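Local atomic coordinates of 2-dehydropantoate 2-reductase (PDB entry 3WFI), a protein that acts as an NAD-dependent D-mandelate dehydrogenase of the ketopantoate reductase family, interconverting a 2-hydroxy acid and the corresponding 2-oxo acid. Residues Thr78-Gln82 / Leu271-Tyr276; Asn278-Ser282 / Tyr294-Leu298. One frame throughout, in Å; residues are numbered along the deposited sequence.

In the fold
Interaction 1 spans the cleft between the Rossmann-type coenzyme domain and the helical C-terminal domain, whereas interaction 2 lies wholly within the latter. Their centres are about 14 Å apart; segment 271-276 runs into helix 278-288 after one residue, and Ile274 O probably accepts a hydrogen bond from Gly279 N at 3.1 Å. Lys79, Gln82 and Glu273 of interaction 1 bind NAD(+) in this protein, although this chain carries no coenzyme. The side chain of Glu273 is about 9 Å from that of Asn105, another NAD(+) residue, and about 9 Å from that of Asn278. Interaction 2 packs two helices of the C-terminal domain, and residues of 294-298 also reach the second subunit.

Interaction 1. Residues Thr78-Gln82 / Leu271-Tyr276; sequences TKAMQ and LTEIDY
Tyr276 turns one ring face to the backbone at the start of helix 80-90, with Ala80 C 4.1 Å above the plane over the ring centre and Met81 N nearer the rim. Two apolar contacts accompany this packing of ring over backbone. Ala80 CB presses on Tyr276 CG at 3.6 Å, by the root of the ring, while Met81 CG meets Tyr276 CE2 at 3.5 Å and the two side chains cross at about a right angle.

The methionine then leads off toward the loop of 271-276. Its chain runs straight at CG but bends at chi3 (69°), bringing SD to 3.7 Å from Thr272 O and CE to 4.3 Å from Leu271 CB.

No direct hydrogen bond joins the segments; the polar link is one water, which accepts from Met81 N at 3.1 Å and donates to Glu273 OE2 at 2.7 Å. With CG anti to its carbonyl carbon (chi1 -65°) and an extended chain, Glu273 brings its carboxylate to this water. Glu273 is itself an NAD(+)-binding residue, as is Lys79 in the facing segment, which places the bridge at the coenzyme site.

Helix 109-113 flanks the interface, touching Ala80 through His109 and Tyr276 through Ile112, while Thr272 and Ile274 pack on helices 260-267 and 293-308.

Interaction 2. Residues Asn278-Ser282 / Tyr294-Leu298; sequences NGAIS and YCDFL
Asn278 and Cys295 mark the close part of this helix crossing, their CA atoms only 4.9 Å apart. The axes of 278-282 and 294-298 approach to 8.3 Å at a signed angle of -133°, so the helices run roughly antiparallel but well splayed.

On the buried side, Cys295 fits against the first turn of the partner helix. Its CB lies 3.6 Å from Asn278 O, an oxygen already used by Ser282 N within the helix, and 4.0 Å from Asn278 CB. With SG placed anti to its own carbonyl carbon (chi1 -73°), the sulfur meets Ile281 CG2 at 3.7 Å. That methyl is the branch of Ile281 directed at the contact; the other end of the side chain leads away. Leu298, about one turn after Cys295, lies beside the Asn278 side chain.

Toward solvent the contact is polar. Ser282 OG donates to Asp296 OD1 over a short 2.6 Å, using the anti lone pair of that oxygen, the one facing away from OD2. Thr292 OG1 also bonds to OD1, which should limit rotation of the carboxylate. A water lies 3.0 Å from the same Asp296 OD1 and near Ser282 O, but it has too few protons for all the acceptors around it.

Together helices 278-288 and 293-308 form a hairpin of the C-terminal domain. Phe225 of helix 214-231 covers Ile281 and Cys295, Glu224 accepts hydrogen bonds from the backbone of Tyr294 and Cys295, and Tyr294 and Phe297 stack on Phe297 and Tyr294 of the second subunit.

Interaction 1. Residues Thr78-Gln82 / Leu271-Tyr276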
ATOM      1  N   THR B  78     -22.932  -3.527  19.541  1.00 26.75           N
ATOM      2  CA  THR B  78     -21.766  -4.408  19.557  1.00 29.02           C
ATOM      3  C   THR B  78     -20.735  -3.877  18.567  1.00 31.09           C
ATOM      4  O   THR B  78     -21.083  -3.562  17.433  1.00 31.23           O
ATOM      5  CB  THR B  78     -22.150  -5.842  19.131  1.00 28.90           C
ATOM      6  OG1 THR B  78     -23.034  -6.419  20.094  1.00 28.74           O
ATOM      7  CG2 THR B  78     -20.930  -6.725  19.030  1.00 29.68           C
ATOM      8  N   LYS B  79     -19.471  -3.823  18.973  1.00 31.16           N
ATOM      9  CA  LYS B  79     -18.400  -3.419  18.052  1.00 32.89           C
ATOM     10  C   LYS B  79     -18.346  -4.309  16.811  1.00 30.24           C
ATOM     11  O   LYS B  79     -18.718  -5.484  16.853  1.00 26.88           O
ATOM     12  CB  LYS B  79     -17.039  -3.431  18.760  1.00 36.05           C
ATOM     13  CG  LYS B  79     -16.908  -2.349  19.814  1.00 39.61           C
ATOM     14  CD  LYS B  79     -15.696  -2.574  20.725  1.00 43.92           C
ATOM     15  CE  LYS B  79     -14.977  -1.270  21.010  1.00 45.96           C
ATOM     16  NZ  LYS B  79     -13.672  -1.451  21.704  1.00 48.09           N
ATOM     17  N   ALA B  80     -17.876  -3.730  15.708  1.00 29.97           N
ATOM     18  CA  ALA B  80     -17.783  -4.428  14.419  1.00 29.84           C
ATOM     19  C   ALA B  80     -17.164  -5.820  14.561  1.00 29.60           C
ATOM     20  O   ALA B  80     -17.713  -6.800  14.059  1.00 27.42           O
ATOM     21  CB  ALA B  80     -16.976  -3.600  13.425  1.00 30.02           C
ATOM     22  N   MET B  81     -16.048  -5.899  15.280  1.00 30.88           N
ATOM     23  CA  MET B  81     -15.283  -7.148  15.383  1.00 34.81           C
ATOM     24  C   MET B  81     -16.015  -8.239  16.180  1.00 33.62           C
ATOM     25  O   MET B  81     -15.661  -9.416  16.090  1.00 32.21           O
ATOM     26  CB  MET B  81     -13.873  -6.887  15.961  1.00 38.22           C
ATOM     27  CG  MET B  81     -12.940  -6.133  15.006  1.00 42.19           C
ATOM     28  SD  MET B  81     -11.277  -5.709  15.588  1.00 49.70           S
ATOM     29  CE  MET B  81     -10.526  -7.329  15.684  1.00 49.81           C
ATOM     30  N   GLN B  82     -17.050  -7.854  16.928  1.00 30.81           N
ATOM     31  CA  GLN B  82     -17.841  -8.810  17.699  1.00 31.10           C
ATOM     32  C   GLN B  82     -19.263  -9.037  17.135  1.00 28.87           C
ATOM     33  O   GLN B  82     -19.989  -9.878  17.642  1.00 28.32           O
ATOM     34  CB  GLN B  82     -17.909  -8.336  19.146  1.00 32.97           C
ATOM     35  CG  GLN B  82     -16.553  -8.251  19.839  1.00 36.77           C
ATOM     36  CD  GLN B  82     -16.596  -7.452  21.128  1.00 41.23           C
ATOM     37  OE1 GLN B  82     -17.248  -6.403  21.206  1.00 46.62           O
ATOM     38  NE2 GLN B  82     -15.902  -7.943  22.155  1.00 43.70           N
ATOM     39  N   LEU B 271      -4.955  -5.600  17.284  1.00 22.44           N
ATOM     40  CA  LEU B 271      -5.487  -5.730  15.939  1.00 21.30           C
ATOM     41  C   LEU B 271      -6.374  -4.537  15.591  1.00 19.99           C
ATOM     42  O   LEU B 271      -7.083  -3.997  16.453  1.00 19.39           O
ATOM     43  CB  LEU B 271      -6.284  -7.032  15.789  1.00 21.11           C
ATOM     44  CG  LEU B 271      -5.445  -8.308  15.781  1.00 22.24           C
ATOM     45  CD1 LEU B 271      -6.325  -9.545  15.934  1.00 23.08           C
ATOM     46  CD2 LEU B 271      -4.618  -8.417  14.501  1.00 22.18           C
ATOM     47  N   THR B 272      -6.333  -4.137  14.327  1.00 18.25           N
ATOM     48  CA  THR B 272      -7.123  -3.024  13.842  1.00 17.50           C
ATOM     49  C   THR B 272      -8.483  -3.479  13.318  1.00 17.62           C
ATOM     50  O   THR B 272      -8.715  -4.659  13.090  1.00 17.35           O
ATOM     51  CB  THR B 272      -6.386  -2.270  12.706  1.00 17.41           C
ATOM     52  OG1 THR B 272      -6.340  -3.091  11.531  1.00 16.89           O
ATOM     53  CG2 THR B 272      -4.952  -1.888  13.132  1.00 17.36           C
ATOM     54  N   GLU B 273      -9.365  -2.505  13.126  1.00 18.20           N
ATOM     55  CA  GLU B 273     -10.666  -2.711  12.510  1.00 18.80           C
ATOM     56  C   GLU B 273     -10.621  -2.596  10.989  1.00 17.25           C
ATOM     57  O   GLU B 273     -11.661  -2.403  10.367  1.00 17.05           O
ATOM     58  CB  GLU B 273     -11.646  -1.662  13.007  1.00 20.31           C
ATOM     59  CG  GLU B 273     -11.938  -1.769  14.473  1.00 22.93           C
ATOM     60  CD  GLU B 273     -13.108  -0.889  14.855  1.00 24.79           C
ATOM     61  OE1 GLU B 273     -13.151   0.262  14.354  1.00 28.07           O
ATOM     62  OE2 GLU B 273     -13.979  -1.372  15.598  1.00 25.74           O
ATOM     63  N   ILE B 274      -9.437  -2.755  10.394  1.00 16.67           N
ATOM     64  CA  ILE B 274      -9.271  -2.538   8.954  1.00 15.93           C
ATOM     65  C   ILE B 274     -10.257  -3.377   8.106  1.00 15.64           C
ATOM     66  O   ILE B 274     -10.781  -2.889   7.092  1.00 15.05           O
ATOM     67  CB  ILE B 274      -7.798  -2.744   8.520  1.00 15.65           C
ATOM     68  CG1 ILE B 274      -7.560  -2.247   7.095  1.00 15.64           C
ATOM     69  CG2 ILE B 274      -7.387  -4.197   8.647  1.00 15.88           C
ATOM     70  CD1 ILE B 274      -7.589  -0.747   6.935  1.00 15.25           C
ATOM     71  N   ASP B 275     -10.553  -4.604   8.534  1.00 16.00           N
ATOM     72  CA  ASP B 275     -11.461  -5.463   7.753  1.00 17.02           C
ATOM     73  C   ASP B 275     -12.895  -4.935   7.720  1.00 18.12           C
ATOM     74  O   ASP B 275     -13.675  -5.345   6.858  1.00 18.45           O
ATOM     75  CB  ASP B 275     -11.461  -6.912   8.246  1.00 17.01           C
ATOM     76  CG  ASP B 275     -10.151  -7.614   8.013  1.00 18.56           C
ATOM     77  OD1 ASP B 275      -9.504  -7.398   6.955  1.00 17.75           O
ATOM     78  OD2 ASP B 275      -9.752  -8.410   8.882  1.00 20.03           O
ATOM     79  N   TYR B 276     -13.230  -4.027   8.646  1.00 19.20           N
ATOM     80  CA  TYR B 276     -14.566  -3.448   8.739  1.00 20.13           C
ATOM     81  C   TYR B 276     -14.628  -2.043   8.175  1.00 19.47           C
ATOM     82  O   TYR B 276     -15.694  -1.420   8.174  1.00 20.32           O
ATOM     83  CB  TYR B 276     -15.044  -3.478  10.195  1.00 21.38           C
ATOM     84  CG  TYR B 276     -15.029  -4.896  10.672  1.00 22.84           C
ATOM     85  CD1 TYR B 276     -16.094  -5.739  10.409  1.00 24.33           C
ATOM     86  CD2 TYR B 276     -13.903  -5.430  11.283  1.00 24.80           C
ATOM     87  CE1 TYR B 276     -16.065  -7.065  10.798  1.00 25.40           C
ATOM     88  CE2 TYR B 276     -13.858  -6.760  11.674  1.00 25.50           C
ATOM     89  CZ  TYR B 276     -14.944  -7.571  11.420  1.00 26.36           C
ATOM     90  OH  TYR B 276     -14.913  -8.898  11.802  1.00 28.98           O
TER
HETATM   91  O   HOH W   1     -14.286  -3.794  16.639  1.00 38.78           O

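Interaction 2. Residues Asn278-Ser282 / Tyr294-Leu298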
ATOM      1  N   ASN B 278     -11.838  -0.458   5.153  1.00 16.74           N
ATOM      2  CA  ASN B 278     -11.468  -0.694   3.759  1.00 16.18           C
ATOM      3  C   ASN B 278     -11.866  -2.101   3.299  1.00 16.33           C
ATOM      4  O   ASN B 278     -12.206  -2.302   2.138  1.00 15.68           O
ATOM      5  CB  ASN B 278      -9.975  -0.424   3.544  1.00 16.30           C
ATOM      6  CG  ASN B 278      -9.613   1.022   3.819  1.00 15.90           C
ATOM      7  OD1 ASN B 278      -9.556   1.839   2.900  1.00 16.50           O
ATOM      8  ND2 ASN B 278      -9.428   1.363   5.095  1.00 15.45           N
ATOM      9  N   GLY B 279     -11.786  -3.075   4.208  1.00 16.25           N
ATOM     10  CA  GLY B 279     -12.140  -4.467   3.902  1.00 15.76           C
ATOM     11  C   GLY B 279     -13.588  -4.626   3.500  1.00 15.98           C
ATOM     12  O   GLY B 279     -13.923  -5.453   2.650  1.00 14.97           O
ATOM     13  N   ALA B 280     -14.454  -3.819   4.110  1.00 16.22           N
ATOM     14  CA  ALA B 280     -15.885  -3.869   3.819  1.00 16.12           C
ATOM     15  C   ALA B 280     -16.123  -3.396   2.400  1.00 15.91           C
ATOM     16  O   ALA B 280     -16.929  -3.969   1.672  1.00 15.74           O
ATOM     17  CB  ALA B 280     -16.653  -3.012   4.830  1.00 16.53           C
ATOM     18  N   ILE B 281     -15.385  -2.360   1.997  1.00 15.37           N
ATOM     19  CA  ILE B 281     -15.449  -1.863   0.620  1.00 14.96           C
ATOM     20  C   ILE B 281     -14.877  -2.899  -0.364  1.00 15.24           C
ATOM     21  O   ILE B 281     -15.442  -3.100  -1.451  1.00 15.18           O
ATOM     22  CB  ILE B 281     -14.741  -0.497   0.490  1.00 14.63           C
ATOM     23  CG1 ILE B 281     -15.450   0.559   1.355  1.00 14.79           C
ATOM     24  CG2 ILE B 281     -14.656  -0.044  -0.962  1.00 14.95           C
ATOM     25  CD1 ILE B 281     -16.945   0.658   1.139  1.00 15.37           C
ATOM     26  N   SER B 282     -13.788  -3.570   0.018  1.00 15.06           N
ATOM     27  CA  SER B 282     -13.238  -4.655  -0.812  1.00 15.38           C
ATOM     28  C   SER B 282     -14.260  -5.771  -1.024  1.00 16.40           C
ATOM     29  O   SER B 282     -14.446  -6.234  -2.133  1.00 15.80           O
ATOM     30  CB  SER B 282     -11.972  -5.235  -0.192  1.00 15.13           C
ATOM     31  OG  SER B 282     -10.934  -4.258  -0.162  1.00 15.43           O
ATOM     32  N   TYR B 294      -7.017  -0.054  -4.146  1.00 13.09           N
ATOM     33  CA  TYR B 294      -6.391   0.687  -3.042  1.00 13.15           C
ATOM     34  C   TYR B 294      -6.927   0.186  -1.693  1.00 13.27           C
ATOM     35  O   TYR B 294      -6.175   0.023  -0.752  1.00 13.52           O
ATOM     36  CB  TYR B 294      -6.575   2.217  -3.184  1.00 12.95           C
ATOM     37  CG  TYR B 294      -5.558   2.912  -4.086  1.00 13.15           C
ATOM     38  CD1 TYR B 294      -5.160   2.364  -5.299  1.00 13.08           C
ATOM     39  CD2 TYR B 294      -4.995   4.125  -3.705  1.00 13.07           C
ATOM     40  CE1 TYR B 294      -4.254   3.015  -6.112  1.00 13.11           C
ATOM     41  CE2 TYR B 294      -4.079   4.784  -4.500  1.00 12.97           C
ATOM     42  CZ  TYR B 294      -3.708   4.223  -5.706  1.00 13.32           C
ATOM     43  OH  TYR B 294      -2.804   4.862  -6.516  1.00 13.21           O
ATOM     44  N   CYS B 295      -8.224  -0.095  -1.609  1.00 13.69           N
ATOM     45  CA  CYS B 295      -8.797  -0.677  -0.381  1.00 13.76           C
ATOM     46  C   CYS B 295      -8.225  -2.071  -0.136  1.00 13.70           C
ATOM     47  O   CYS B 295      -7.897  -2.414   1.005  1.00 13.70           O
ATOM     48  CB  CYS B 295     -10.334  -0.719  -0.439  1.00 13.96           C
ATOM     49  SG  CYS B 295     -11.173   0.876  -0.255  1.00 14.65           S
ATOM     50  N   ASP B 296      -8.077  -2.857  -1.202  1.00 13.41           N
ATOM     51  CA  ASP B 296      -7.437  -4.193  -1.105  1.00 13.31           C
ATOM     52  C   ASP B 296      -6.000  -4.071  -0.550  1.00 12.82           C
ATOM     53  O   ASP B 296      -5.625  -4.736   0.416  1.00 12.69           O
ATOM     54  CB  ASP B 296      -7.381  -4.868  -2.473  1.00 13.40           C
ATOM     55  CG  ASP B 296      -8.770  -5.178  -3.067  1.00 14.01           C
ATOM     56  OD1 ASP B 296      -9.827  -4.936  -2.421  1.00 13.17           O
ATOM     57  OD2 ASP B 296      -8.796  -5.639  -4.228  1.00 14.29           O
ATOM     58  N   PHE B 297      -5.211  -3.215  -1.185  1.00 12.83           N
ATOM     59  CA  PHE B 297      -3.775  -3.047  -0.867  1.00 12.93           C
ATOM     60  C   PHE B 297      -3.560  -2.455   0.527  1.00 12.93           C
ATOM     61  O   PHE B 297      -2.715  -2.935   1.284  1.00 13.39           O
ATOM     62  CB  PHE B 297      -3.121  -2.162  -1.933  1.00 12.89           C
ATOM     63  CG  PHE B 297      -1.612  -2.266  -2.026  1.00 12.74           C
ATOM     64  CD1 PHE B 297      -0.931  -1.415  -2.883  1.00 12.56           C
ATOM     65  CD2 PHE B 297      -0.872  -3.215  -1.319  1.00 12.33           C
ATOM     66  CE1 PHE B 297       0.437  -1.475  -3.014  1.00 12.42           C
ATOM     67  CE2 PHE B 297       0.503  -3.272  -1.446  1.00 12.18           C
ATOM     68  CZ  PHE B 297       1.164  -2.404  -2.291  1.00 12.20           C
ATOM     69  N   LEU B 298      -4.325  -1.426   0.867  1.00 13.22           N
ATOM     70  CA  LEU B 298      -4.210  -0.805   2.175  1.00 13.85           C
ATOM     71  C   LEU B 298      -4.550  -1.823   3.270  1.00 13.56           C
ATOM     72  O   LEU B 298      -3.883  -1.880   4.300  1.00 12.91           O
ATOM     73  CB  LEU B 298      -5.104   0.436   2.283  1.00 14.36           C
ATOM     74  CG  LEU B 298      -4.888   1.306   3.526  1.00 14.82           C
ATOM     75  CD1 LEU B 298      -3.417   1.633   3.742  1.00 15.29           C
ATOM     76  CD2 LEU B 298      -5.691   2.591   3.433  1.00 14.99           C
TER
HETATM   77  O   HOH W   2     -11.750  -6.619  -3.916  1.00 34.00           O